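Local coordinates for epidermal growth factor receptor pathway substrate 8-like protein 1 (Mus musculus, PDB 2CY5) that probably binds tyrosine-containing peptide motifs of signalling partners through its phosphotyrosine-binding domain, acting in a pathway linked to the epidermal growth factor receptor, at residues Asn14-Phe19 against Phe111-Leu116. Numbering follows the deposited sequence.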
loop_
_atom_site.group_PDB
_atom_site.type_symbol
_atom_site.label_atom_id
_atom_site.label_comp_id
_atom_site.label_asym_id
_atom_site.label_seq_id
_atom_site.Cartn_x
_atom_site.Cartn_y
_atom_site.Cartn_z
ATOM N N ASN A 14 17.573 -3.098 -3.398
ATOM C CA ASN A 14 17.336 -2.144 -2.295
ATOM C C ASN A 14 16.076 -1.376 -2.670
ATOM O O ASN A 14 16.030 -0.652 -3.680
ATOM C CB ASN A 14 18.501 -1.100 -2.286
ATOM C CG ASN A 14 19.788 -1.697 -1.616
ATOM O OD1 ASN A 14 19.698 -2.550 -0.880
ATOM N ND2 ASN A 14 20.901 -1.227 -1.962
ATOM N N HIS A 15 15.094 -1.431 -1.823
ATOM C CA HIS A 15 13.919 -0.585 -2.143
ATOM C C HIS A 15 14.308 0.850 -1.816
ATOM O O HIS A 15 14.940 1.105 -0.746
ATOM C CB HIS A 15 12.794 -1.094 -1.214
ATOM C CG HIS A 15 11.634 -0.141 -1.226
ATOM N ND1 HIS A 15 11.466 0.888 -0.285
ATOM C CD2 HIS A 15 10.607 -0.008 -2.110
ATOM C CE1 HIS A 15 10.391 1.602 -0.605
ATOM N NE2 HIS A 15 9.842 1.079 -1.704
ATOM N N LEU A 16 14.018 1.815 -2.641
ATOM C CA LEU A 16 14.391 3.180 -2.328
ATOM C C LEU A 16 13.145 3.974 -1.852
ATOM O O LEU A 16 13.271 4.632 -0.865
ATOM C CB LEU A 16 14.901 3.896 -3.543
ATOM C CG LEU A 16 16.183 3.159 -4.090
ATOM C CD1 LEU A 16 16.714 4.049 -5.293
ATOM C CD2 LEU A 16 17.250 3.194 -2.973
ATOM N N VAL A 17 12.015 3.958 -2.571
ATOM C CA VAL A 17 10.835 4.782 -2.151
ATOM C C VAL A 17 9.576 4.245 -2.912
ATOM O O VAL A 17 9.714 3.562 -3.971
ATOM C CB VAL A 17 11.095 6.308 -2.659
ATOM C CG1 VAL A 17 10.750 6.524 -4.143
ATOM C CG2 VAL A 17 10.163 7.205 -1.828
ATOM N N THR A 18 8.382 4.399 -2.311
ATOM C CA THR A 18 7.125 4.122 -2.947
ATOM C C THR A 18 6.316 5.426 -2.735
ATOM O O THR A 18 6.282 5.959 -1.557
ATOM C CB THR A 18 6.472 3.024 -2.260
ATOM O OG1 THR A 18 7.180 1.785 -2.473
ATOM C CG2 THR A 18 5.001 2.890 -2.797
ATOM N N PHE A 19 5.690 5.993 -3.744
ATOM C CA PHE A 19 4.889 7.184 -3.547
ATOM C C PHE A 19 3.671 7.118 -4.444
ATOM O O PHE A 19 3.706 6.413 -5.481
ATOM C CB PHE A 19 5.763 8.469 -3.755
ATOM C CG PHE A 19 6.263 8.694 -5.177
ATOM C CD1 PHE A 19 5.423 9.085 -6.162
ATOM C CD2 PHE A 19 7.645 8.483 -5.448
ATOM C CE1 PHE A 19 5.920 9.291 -7.512
ATOM C CE2 PHE A 19 8.174 8.677 -6.766
ATOM C CZ PHE A 19 7.332 9.069 -7.782
ATOM N N PHE A 111 10.370 2.487 -6.578
ATOM C CA PHE A 111 11.724 2.513 -7.156
ATOM C C PHE A 111 12.622 1.582 -6.343
ATOM O O PHE A 111 12.662 1.629 -5.050
ATOM C CB PHE A 111 12.318 3.910 -7.070
ATOM C CG PHE A 111 12.017 4.795 -8.214
ATOM C CD1 PHE A 111 12.635 4.632 -9.408
ATOM C CD2 PHE A 111 11.126 5.861 -8.039
ATOM C CE1 PHE A 111 12.436 5.525 -10.466
ATOM C CE2 PHE A 111 10.887 6.793 -9.083
ATOM C CZ PHE A 111 11.554 6.657 -10.335
ATOM N N PHE A 112 13.437 0.791 -7.106
ATOM C CA PHE A 112 14.415 -0.161 -6.512
ATOM C C PHE A 112 15.730 0.022 -7.188
ATOM O O PHE A 112 15.803 0.428 -8.341
ATOM C CB PHE A 112 13.969 -1.623 -6.656
ATOM C CG PHE A 112 12.607 -1.900 -6.110
ATOM C CD1 PHE A 112 11.439 -1.698 -6.921
ATOM C CD2 PHE A 112 12.441 -2.455 -4.884
ATOM C CE1 PHE A 112 10.143 -2.103 -6.498
ATOM C CE2 PHE A 112 11.106 -2.878 -4.380
ATOM C CZ PHE A 112 9.958 -2.713 -5.216
ATOM N N GLN A 113 16.786 -0.157 -6.415
ATOM C CA GLN A 113 18.185 0.001 -6.913
ATOM C C GLN A 113 18.603 -1.411 -7.119
ATOM O O GLN A 113 18.399 -2.282 -6.287
ATOM C CB GLN A 113 19.050 0.512 -5.819
ATOM C CG GLN A 113 20.402 0.778 -6.210
ATOM C CD GLN A 113 21.075 1.498 -5.079
ATOM O OE1 GLN A 113 21.017 1.102 -3.857
ATOM N NE2 GLN A 113 21.710 2.579 -5.455
ATOM N N GLY A 114 19.209 -1.720 -8.244
ATOM C CA GLY A 114 19.521 -3.137 -8.415
ATOM C C GLY A 114 20.934 -3.253 -7.812
ATOM O O GLY A 114 21.581 -2.208 -7.642
ATOM N N LEU A 115 21.377 -4.466 -7.454
ATOM C CA LEU A 115 22.748 -4.592 -7.002
ATOM C C LEU A 115 23.611 -5.222 -8.173
ATOM O O LEU A 115 23.717 -4.699 -9.288
ATOM C CB LEU A 115 22.740 -5.478 -5.812
ATOM C CG LEU A 115 21.691 -4.852 -4.793
ATOM C CD1 LEU A 115 21.388 -5.765 -3.591
ATOM C CD2 LEU A 115 22.413 -3.536 -4.297
ATOM N N LEU A 116 24.144 -6.400 -7.917
ATOM C CA LEU A 116 25.030 -6.970 -8.977
ATOM C C LEU A 116 24.274 -7.278 -10.317
ATOM O O LEU A 116 24.801 -7.014 -11.396
ATOM C CB LEU A 116 25.724 -8.248 -8.414
ATOM C CG LEU A 116 26.867 -8.737 -9.330
ATOM C CD1 LEU A 116 28.031 -7.777 -9.601
ATOM C CD2 LEU A 116 27.416 -9.901 -8.459
#
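Phe111 meets Leu16 and Val17 together, a classic beta bulge in the antiparallel pairing of strands 9-20 and 108-114, the first and last strands of this PH-like PTB fold. Its carbonyl O takes a straight bond from Leu16 N (2.8 Å) and a weak one from Val17 N (3.5 Å), while Phe111 N returns a bond to Val17 O (2.9 Å). The Phe111 ring lies alongside Val17, and Val17 CG1 sits at the ring edge, 4.0 Å from Phe111 CD2; CE2 of Phe19 also approaches the edge of the Phe111 ring, and helix 30-42 packs on both Val17 and Phe19. On the other face of the sheet, where regular pairing resumes, Phe112 turns its ring face to the edge of the His15 imidazole in an offset edge-to-face pair, planes at 76°. His15 swings its ring away from the backbone N (chi1 168°), which brings NE2 within 2.9 Å of Thr18 OG1, a hydrogen bond that should hold the imidazole's rotation. Gln113 forms a hydrogen-bonded pair with Asn14 through two backbone bonds, and its extended side chain lets OE1 accept from Asn14 ND2 at 3.0 Å, almost linear and in the Asn14 amide plane. An alanine in place of Asn14 would leave OE1 without this donor and would probably set the Gln113 amide free to turn. Leu115 finally lays CD2 against Asn14 ND2 (3.6 Å). Backbone bonds thus carry the pairing, while apolar packing at the bulge and the amide pair at Asn14 give its ends different chemistry.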